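Local coordinates for protein pentafunctional AROM polypeptide (Schizosaccharomyces pombe, PDB 5SWV) that probably carries out shikimate-pathway reactions, its crystallised part comprising dehydroquinate dehydratase and shikimate dehydrogenase, at residues 144-147 against 153-156; 185-190 against 198-203; 411-416 against 422-427. All coordinates share one frame; numbering follows the deposited sequence.

Interaction 1 (144-147 against 153-156); sequences GTWS and EWMQ
W146 points its six-membered ring edge-on at the face of W154, the two planes nearly perpendicular (88°) and the ring centroids 5.3 Å apart. This T-shaped pair belongs to the tight part of the contact: W146 CE3 sits above the middle of the W154 indole, while the same indole spends its N-H on the loop backbone. W154 NE1 donates to W146 O over 3.2 Å, with the acceptor close to the indole plane but the donor well above the carbonyl plane. Equally close is E153 CB, which makes a CH-pi contact over a face of W146, 3.5 Å from the centroid of its six-membered ring. The W154 indole thus ties the loop after strand 134-140 to the first turn of helix 152-162, one of the strand-to-helix connections of the dehydroquinase (beta/alpha)8 barrel. W148 stacks on W154, and W139 lies almost parallel to W146, so the pair belongs to a larger aromatic cluster. In contrast to buried W154, the carboxylate end of E153 forms the looser side. Beyond CG the chain bends (chi2 92°) and carries the carboxylate over the pyrrole side, where E153 OE2 stays 3.8 Å from W146 CD1. S147, facing away from the helix, bonds through OG to the backbone N of R150.

Interaction 2 (185-190 against 198-203); sequences EFRTRI and LILFNM
Within the beta-alpha-beta unit formed by strand 167-173, helix 177-193 and strand 198-203, the helix residues F186, R187 and I190 pack against L198 and L200 of the second strand. Helix and strand segments run nearly antiparallel (165°), their axes 10.0 Å apart. L200 is the common partner of two helix residues: its CD2 meets the edge of the F186 ring at CD2 (3.8 Å) and the start of the R187 side chain at CB (3.6 Å). One turn on, I190 CG2 touches L198 CD2 at 3.7 Å, the two side chains crossing at about a right angle. R187 slides past L200 in the opposite sense. Its chain bends at chi2 (145°) and chi3 (32°), which brings the guanidinium back to the strand, with L200 CD2 lying off-centre over one face. NH1 and NH2 of R187 both reach L200 O at 3.3 Å, but each bond is weak. Stronger hold comes from N214, whose OD1 takes NH1 of R187 and also the backbone N of L200, and from the salt bridge between NH2 and E184. I199 and F201 turn away from the helix, F201 packing on K169 and V171. This alternation, leucines under a helix and neighbouring residues on the other side, is that of a strand in the TIM barrel of type I dehydroquinases.

Interaction 3 (411-416 against 422-427); sequences RVQDVF and IHIIDS
Q413, lying across I422 and I424, carries most of the contact, and F416 on the end of I422 adds a smaller part. The glutamine is fully extended through its aliphatic part, with CG anti to the backbone N (chi1 179°) and CD anti to CA, so the carboxamide is delivered from the last turn of the helix to the strand. There the I424 CD1 methyl lies 3.4 Å from Q413 CD, touching the carboxamide at both its oxygen and its nitrogen. Q413 NE2 also packs on I422, 4.0 Å from I422 CG2, and at 3.6 Å from I422 O it only lies beside the backbone. F416 and I422 cross at about a right angle: I422 CD1 comes obliquely to the phenyl ring, 3.8 Å from F416 CD2. The contact thus spans the return from helix 406-413 to strand 422-426, the second half of a beta-alpha-beta unit begun by strand 398-403. Strand 422-426 is the outermost on its side of a parallel sheet whose order, 3-2-1-4-5-6, is that of a Rossmann fold, consistent with the nucleotide-binding domain of shikimate dehydrogenases. Further out, a type I turn from Q413 to F416, closed by F416 N bonding Q413 O at 3.0 Å, sets the phenyl ring over the start of the strand. V415 CG1 rests off-centre on one face of that ring, Y420 meets it nearly parallel, and I388 of helix 382-393 packs on it as well. On the strand side, H423 and I425 pair through their backbones with strand 398-403, holding alternate residues I422 and I424 toward the helix. I422 also packs on L401, while I424 is flanked by L406, S409 and Y410.

The three contacts follow one another along the chain without nesting or crossing, and each closes a short loop. Interaction 1 comes first, joining the loop after strand 134-140 to the helix it leads into. Interaction 2 follows, spanning the return from helix 177-193 to strand 198-203 of the same barrel. These two touch: M155, on the helix of interaction 1, packs its SD against I190 CD1 at 3.7 Å and near the F186 ring, so adjacent barrel helices meet there. Interaction 3 lies far off in the Rossmann-like sheet, its centre about 57 Å from that of interaction 2, and repeats the helix-to-strand return in a different fold.

Interaction 1 (144-147 against 153-156)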
loop_
_atom_site.group_PDB
_atom_site.type_symbol
_atom_site.label_atom_id
_atom_site.label_comp_id
_atom_site.label_asym_id
_atom_site.label_seq_id
_atom_site.Cartn_x
_atom_site.Cartn_y
_atom_site.Cartn_z
ATOM N N GLY A 144 28.105 -21.192 5.365
ATOM C CA GLY A 144 27.598 -21.569 6.680
ATOM C C GLY A 144 28.664 -21.810 7.744
ATOM O O GLY A 144 28.400 -22.495 8.720
ATOM N N THR A 145 29.852 -21.242 7.574
ATOM C CA THR A 145 30.946 -21.444 8.520
ATOM C C THR A 145 31.211 -20.237 9.404
ATOM O O THR A 145 32.056 -20.319 10.272
ATOM C CB THR A 145 32.261 -21.781 7.789
ATOM O OG1 THR A 145 32.773 -20.616 7.123
ATOM C CG2 THR A 145 32.045 -22.914 6.779
ATOM N N TRP A 146 30.530 -19.112 9.178
ATOM C CA TRP A 146 30.762 -17.913 9.994
ATOM C C TRP A 146 29.826 -17.990 11.177
ATOM O O TRP A 146 28.626 -17.778 11.034
ATOM C CB TRP A 146 30.569 -16.611 9.187
ATOM C CG TRP A 146 31.681 -16.337 8.164
ATOM C CD1 TRP A 146 32.715 -17.170 7.828
ATOM C CD2 TRP A 146 31.822 -15.184 7.321
ATOM N NE1 TRP A 146 33.495 -16.599 6.858
ATOM C CE2 TRP A 146 32.969 -15.383 6.524
ATOM C CE3 TRP A 146 31.100 -14.000 7.172
ATOM C CZ2 TRP A 146 33.417 -14.436 5.596
ATOM C CZ3 TRP A 146 31.547 -13.049 6.233
ATOM C CH2 TRP A 146 32.693 -13.276 5.467
ATOM N N SER A 147 30.387 -18.329 12.331
ATOM C CA SER A 147 29.632 -18.397 13.580
ATOM C C SER A 147 29.068 -17.029 13.955
ATOM O O SER A 147 29.716 -16.015 13.708
ATOM C CB SER A 147 30.537 -18.908 14.722
ATOM O OG SER A 147 29.990 -18.669 16.014
ATOM N N GLU A 153 34.425 -12.605 11.429
ATOM C CA GLU A 153 34.294 -12.253 10.020
ATOM C C GLU A 153 33.079 -11.382 9.777
ATOM O O GLU A 153 33.137 -10.506 8.916
ATOM C CB GLU A 153 34.263 -13.480 9.103
ATOM C CG GLU A 153 35.510 -14.352 9.174
ATOM C CD GLU A 153 35.383 -15.477 10.210
ATOM O OE1 GLU A 153 34.798 -15.251 11.294
ATOM O OE2 GLU A 153 35.855 -16.607 9.951
ATOM N N TRP A 154 31.992 -11.621 10.519
ATOM C CA TRP A 154 30.802 -10.754 10.457
ATOM C C TRP A 154 31.112 -9.331 10.908
ATOM O O TRP A 154 30.640 -8.371 10.307
ATOM C CB TRP A 154 29.634 -11.298 11.290
ATOM C CG TRP A 154 28.980 -12.523 10.719
ATOM C CD1 TRP A 154 28.958 -13.771 11.273
ATOM C CD2 TRP A 154 28.258 -12.621 9.484
ATOM N NE1 TRP A 154 28.265 -14.640 10.461
ATOM C CE2 TRP A 154 27.828 -13.958 9.355
ATOM C CE3 TRP A 154 27.933 -11.708 8.473
ATOM C CZ2 TRP A 154 27.089 -14.403 8.256
ATOM C CZ3 TRP A 154 27.204 -12.156 7.370
ATOM C CH2 TRP A 154 26.791 -13.488 7.277
ATOM N N MET A 155 31.904 -9.196 11.963
ATOM C CA MET A 155 32.222 -7.871 12.487
ATOM C C MET A 155 33.148 -7.073 11.563
ATOM O O MET A 155 33.044 -5.846 11.528
ATOM C CB MET A 155 32.775 -7.950 13.921
ATOM C CG MET A 155 31.763 -8.450 14.956
ATOM S SD MET A 155 30.271 -7.441 15.092
ATOM C CE MET A 155 30.805 -6.256 16.338
ATOM N N GLN A 156 34.017 -7.742 10.804
ATOM C CA GLN A 156 34.785 -7.056 9.746
ATOM C C GLN A 156 33.890 -6.439 8.692
ATOM O O GLN A 156 34.128 -5.327 8.247
ATOM C CB GLN A 156 35.733 -8.008 9.043
ATOM C CG GLN A 156 36.905 -8.400 9.891
ATOM C CD GLN A 156 37.689 -9.497 9.232
ATOM O OE1 GLN A 156 37.330 -10.674 9.329
ATOM N NE2 GLN A 156 38.747 -9.124 8.525
#

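Interaction 2 (185-190 against 198-203)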
loop_
_atom_site.group_PDB
_atom_site.type_symbol
_atom_site.label_atom_id
_atom_site.label_comp_id
_atom_site.label_asym_id
_atom_site.label_seq_id
_atom_site.Cartn_x
_atom_site.Cartn_y
_atom_site.Cartn_z
ATOM N N GLU A 185 21.063 -14.092 19.847
ATOM C CA GLU A 185 22.078 -13.551 20.771
ATOM C C GLU A 185 22.862 -12.432 20.111
ATOM O O GLU A 185 22.996 -11.344 20.675
ATOM C CB GLU A 185 23.056 -14.632 21.225
ATOM C CG GLU A 185 22.578 -15.387 22.445
ATOM C CD GLU A 185 23.032 -16.851 22.488
ATOM O OE1 GLU A 185 24.065 -17.230 21.862
ATOM O OE2 GLU A 185 22.335 -17.637 23.173
ATOM N N PHE A 186 23.359 -12.721 18.909
ATOM C CA PHE A 186 24.082 -11.749 18.115
ATOM C C PHE A 186 23.222 -10.507 17.844
ATOM O O PHE A 186 23.667 -9.396 18.077
ATOM C CB PHE A 186 24.582 -12.381 16.806
ATOM C CG PHE A 186 25.323 -11.418 15.910
ATOM C CD1 PHE A 186 26.689 -11.211 16.069
ATOM C CD2 PHE A 186 24.651 -10.701 14.924
ATOM C CE1 PHE A 186 27.373 -10.316 15.260
ATOM C CE2 PHE A 186 25.328 -9.798 14.117
ATOM C CZ PHE A 186 26.691 -9.607 14.284
ATOM N N ARG A 187 21.988 -10.700 17.388
ATOM C CA ARG A 187 21.090 -9.587 17.153
ATOM C C ARG A 187 21.011 -8.681 18.371
ATOM O O ARG A 187 21.070 -7.460 18.225
ATOM C CB ARG A 187 19.692 -10.065 16.755
ATOM C CG ARG A 187 18.617 -9.000 16.895
ATOM C CD ARG A 187 17.526 -9.051 15.850
ATOM N NE ARG A 187 17.191 -10.387 15.355
ATOM C CZ ARG A 187 16.877 -10.686 14.083
ATOM N NH1 ARG A 187 16.865 -9.764 13.126
ATOM N NH2 ARG A 187 16.578 -11.940 13.748
ATOM N N THR A 188 20.879 -9.265 19.565
ATOM C CA THR A 188 20.727 -8.455 20.784
ATOM C C THR A 188 21.999 -7.622 21.030
ATOM O O THR A 188 21.899 -6.425 21.285
ATOM C CB THR A 188 20.345 -9.301 22.031
ATOM O OG1 THR A 188 19.103 -9.964 21.803
ATOM C CG2 THR A 188 20.167 -8.428 23.251
ATOM N N ARG A 189 23.170 -8.248 20.901
ATOM C CA ARG A 189 24.455 -7.593 21.199
ATOM C C ARG A 189 24.808 -6.420 20.269
ATOM O O ARG A 189 25.240 -5.363 20.733
ATOM C CB ARG A 189 25.611 -8.608 21.152
ATOM C CG ARG A 189 25.580 -9.688 22.218
ATOM C CD ARG A 189 26.962 -10.303 22.441
ATOM N NE ARG A 189 27.588 -10.843 21.215
ATOM C CZ ARG A 189 27.376 -12.058 20.680
ATOM N NH1 ARG A 189 26.518 -12.930 21.227
ATOM N NH2 ARG A 189 28.026 -12.406 19.564
ATOM N N ILE A 190 24.669 -6.653 18.964
ATOM C CA ILE A 190 24.986 -5.665 17.926
ATOM C C ILE A 190 24.017 -4.482 17.955
ATOM O O ILE A 190 24.423 -3.341 17.715
ATOM C CB ILE A 190 25.021 -6.321 16.509
ATOM C CG1 ILE A 190 25.665 -5.408 15.463
ATOM C CG2 ILE A 190 23.636 -6.720 16.017
ATOM C CD1 ILE A 190 27.172 -5.429 15.501
ATOM N N LEU A 198 19.030 -3.073 11.019
ATOM C CA LEU A 198 19.637 -4.351 10.660
ATOM C C LEU A 198 18.631 -5.397 10.152
ATOM O O LEU A 198 17.690 -5.740 10.852
ATOM C CB LEU A 198 20.379 -4.901 11.876
ATOM C CG LEU A 198 21.168 -6.207 11.699
ATOM C CD1 LEU A 198 22.473 -5.985 10.948
ATOM C CD2 LEU A 198 21.441 -6.842 13.052
ATOM N N ILE A 199 18.861 -5.905 8.939
ATOM C CA ILE A 199 18.200 -7.115 8.432
ATOM C C ILE A 199 19.148 -8.283 8.709
ATOM O O ILE A 199 20.300 -8.253 8.307
ATOM C CB ILE A 199 17.932 -7.049 6.914
ATOM C CG1 ILE A 199 17.225 -5.750 6.526
ATOM C CG2 ILE A 199 17.081 -8.231 6.464
ATOM C CD1 ILE A 199 17.107 -5.552 5.029
ATOM N N LEU A 200 18.646 -9.319 9.362
ATOM C CA LEU A 200 19.487 -10.392 9.871
ATOM C C LEU A 200 18.730 -11.705 9.981
ATOM O O LEU A 200 17.742 -11.794 10.691
ATOM C CB LEU A 200 20.016 -9.977 11.231
ATOM C CG LEU A 200 20.895 -10.956 12.010
ATOM C CD1 LEU A 200 22.211 -11.167 11.278
ATOM C CD2 LEU A 200 21.131 -10.448 13.430
ATOM N N PHE A 201 19.205 -12.719 9.268
ATOM C CA PHE A 201 18.605 -14.056 9.280
ATOM C C PHE A 201 19.538 -15.074 8.646
ATOM O O PHE A 201 20.602 -14.725 8.156
ATOM C CB PHE A 201 17.262 -14.068 8.549
ATOM C CG PHE A 201 17.341 -13.670 7.110
ATOM C CD1 PHE A 201 17.324 -12.325 6.741
ATOM C CD2 PHE A 201 17.380 -14.629 6.107
ATOM C CE1 PHE A 201 17.372 -11.950 5.403
ATOM C CE2 PHE A 201 17.417 -14.258 4.762
ATOM C CZ PHE A 201 17.428 -12.917 4.414
ATOM N N ASN A 202 19.129 -16.338 8.703
ATOM C CA ASN A 202 19.821 -17.427 8.052
ATOM C C ASN A 202 18.929 -17.964 6.962
ATOM O O ASN A 202 17.743 -18.242 7.198
ATOM C CB ASN A 202 20.121 -18.552 9.029
ATOM C CG ASN A 202 21.058 -18.126 10.146
ATOM O OD1 ASN A 202 22.105 -17.533 9.897
ATOM N ND2 ASN A 202 20.691 -18.434 11.382
ATOM N N MET A 203 19.498 -18.095 5.766
ATOM C CA MET A 203 18.840 -18.827 4.702
ATOM C C MET A 203 19.032 -20.329 4.923
ATOM O O MET A 203 19.738 -20.745 5.851
ATOM C CB MET A 203 19.315 -18.347 3.332
ATOM C CG MET A 203 20.771 -18.613 2.966
ATOM S SD MET A 203 21.300 -17.897 1.380
ATOM C CE MET A 203 20.490 -16.308 1.342
#

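Interaction 3 (411-416 against 422-427)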
loop_
_atom_site.group_PDB
_atom_site.type_symbol
_atom_site.label_atom_id
_atom_site.label_comp_id
_atom_site.label_asym_id
_atom_site.label_seq_id
_atom_site.Cartn_x
_atom_site.Cartn_y
_atom_site.Cartn_z
ATOM N N ARG A 411 -22.478 25.381 0.332
ATOM C CA ARG A 411 -22.220 24.804 1.644
ATOM C C ARG A 411 -20.965 23.885 1.624
ATOM O O ARG A 411 -20.110 23.915 2.533
ATOM C CB ARG A 411 -23.446 24.019 2.105
ATOM C CG ARG A 411 -23.371 23.575 3.553
ATOM C CD ARG A 411 -23.873 22.159 3.741
ATOM N NE ARG A 411 -25.289 22.112 3.388
ATOM C CZ ARG A 411 -25.843 21.377 2.421
ATOM N NH1 ARG A 411 -25.129 20.534 1.660
ATOM N NH2 ARG A 411 -27.157 21.472 2.231
ATOM N N VAL A 412 -20.878 23.090 0.565
ATOM C CA VAL A 412 -19.764 22.194 0.355
ATOM C C VAL A 412 -18.501 22.971 0.039
ATOM O O VAL A 412 -17.456 22.692 0.607
ATOM C CB VAL A 412 -20.049 21.239 -0.809
ATOM C CG1 VAL A 412 -18.811 20.412 -1.140
ATOM C CG2 VAL A 412 -21.235 20.345 -0.476
ATOM N N GLN A 413 -18.594 23.915 -0.893
ATOM C CA GLN A 413 -17.433 24.710 -1.301
ATOM C C GLN A 413 -16.774 25.388 -0.092
ATOM O O GLN A 413 -15.551 25.382 0.034
ATOM C CB GLN A 413 -17.834 25.766 -2.354
ATOM C CG GLN A 413 -16.698 26.683 -2.837
ATOM C CD GLN A 413 -17.144 27.686 -3.887
ATOM O OE1 GLN A 413 -17.966 28.563 -3.610
ATOM N NE2 GLN A 413 -16.602 27.569 -5.097
ATOM N N ASP A 414 -17.602 25.933 0.800
ATOM C CA ASP A 414 -17.138 26.742 1.927
ATOM C C ASP A 414 -16.409 25.946 3.015
ATOM O O ASP A 414 -15.808 26.547 3.897
ATOM C CB ASP A 414 -18.307 27.548 2.547
ATOM C CG ASP A 414 -18.896 28.609 1.578
ATOM O OD1 ASP A 414 -18.269 28.949 0.537
ATOM O OD2 ASP A 414 -20.010 29.098 1.852
ATOM N N VAL A 415 -16.466 24.617 2.961
ATOM C CA VAL A 415 -15.614 23.760 3.802
ATOM C C VAL A 415 -14.128 23.887 3.423
ATOM O O VAL A 415 -13.252 23.705 4.249
ATOM C CB VAL A 415 -16.042 22.272 3.686
ATOM C CG1 VAL A 415 -15.063 21.338 4.393
ATOM C CG2 VAL A 415 -17.451 22.062 4.234
ATOM N N PHE A 416 -13.856 24.183 2.164
ATOM C CA PHE A 416 -12.497 24.203 1.642
ATOM C C PHE A 416 -12.020 25.639 1.462
ATOM O O PHE A 416 -12.824 26.557 1.461
ATOM C CB PHE A 416 -12.471 23.443 0.323
ATOM C CG PHE A 416 -12.919 22.006 0.454
ATOM C CD1 PHE A 416 -12.012 21.006 0.775
ATOM C CD2 PHE A 416 -14.256 21.658 0.284
ATOM C CE1 PHE A 416 -12.426 19.692 0.903
ATOM C CE2 PHE A 416 -14.670 20.339 0.413
ATOM C CZ PHE A 416 -13.755 19.360 0.721
ATOM N N ILE A 422 -12.384 24.478 -6.772
ATOM C CA ILE A 422 -13.793 24.127 -6.915
ATOM C C ILE A 422 -14.458 25.166 -7.804
ATOM O O ILE A 422 -14.301 26.348 -7.560
ATOM C CB ILE A 422 -14.517 24.053 -5.558
ATOM C CG1 ILE A 422 -13.824 23.025 -4.658
ATOM C CG2 ILE A 422 -15.984 23.658 -5.753
ATOM C CD1 ILE A 422 -14.307 23.019 -3.227
ATOM N N HIS A 423 -15.174 24.713 -8.832
ATOM C CA HIS A 423 -15.943 25.575 -9.733
ATOM C C HIS A 423 -17.377 25.102 -9.761
ATOM O O HIS A 423 -17.670 24.052 -10.313
ATOM C CB HIS A 423 -15.338 25.540 -11.132
ATOM C CG HIS A 423 -13.936 26.049 -11.167
ATOM N ND1 HIS A 423 -13.631 27.389 -11.033
ATOM C CD2 HIS A 423 -12.752 25.399 -11.232
ATOM C CE1 HIS A 423 -12.320 27.544 -11.046
ATOM N NE2 HIS A 423 -11.762 26.353 -11.177
ATOM N N ILE A 424 -18.267 25.869 -9.147
ATOM C CA ILE A 424 -19.680 25.499 -9.043
ATOM C C ILE A 424 -20.375 25.729 -10.384
ATOM O O ILE A 424 -20.071 26.677 -11.090
ATOM C CB ILE A 424 -20.375 26.303 -7.912
ATOM C CG1 ILE A 424 -19.798 25.903 -6.547
ATOM C CG2 ILE A 424 -21.885 26.097 -7.927
ATOM C CD1 ILE A 424 -20.062 26.900 -5.443
ATOM N N ILE A 425 -21.291 24.830 -10.721
ATOM C CA ILE A 425 -22.132 24.924 -11.907
ATOM C C ILE A 425 -23.566 25.111 -11.447
ATOM O O ILE A 425 -24.066 24.290 -10.686
ATOM C CB ILE A 425 -22.072 23.623 -12.728
ATOM C CG1 ILE A 425 -20.660 23.403 -13.270
ATOM C CG2 ILE A 425 -23.094 23.651 -13.864
ATOM C CD1 ILE A 425 -20.448 22.027 -13.864
ATOM N N ASP A 426 -24.212 26.173 -11.925
ATOM C CA ASP A 426 -25.606 26.489 -11.621
ATOM C C ASP A 426 -26.466 25.845 -12.690
ATOM O O ASP A 426 -26.400 26.214 -13.866
ATOM C CB ASP A 426 -25.827 28.015 -11.613
ATOM C CG ASP A 426 -27.240 28.431 -11.147
ATOM O OD1 ASP A 426 -28.076 27.588 -10.748
ATOM O OD2 ASP A 426 -27.520 29.643 -11.206
ATOM N N SER A 427 -27.279 24.880 -12.277
ATOM C CA SER A 427 -28.159 24.183 -13.201
ATOM C C SER A 427 -29.288 25.068 -13.755
ATOM O O SER A 427 -29.912 24.695 -14.747
ATOM C CB SER A 427 -28.721 22.909 -12.559
ATOM O OG SER A 427 -29.089 23.109 -11.208
#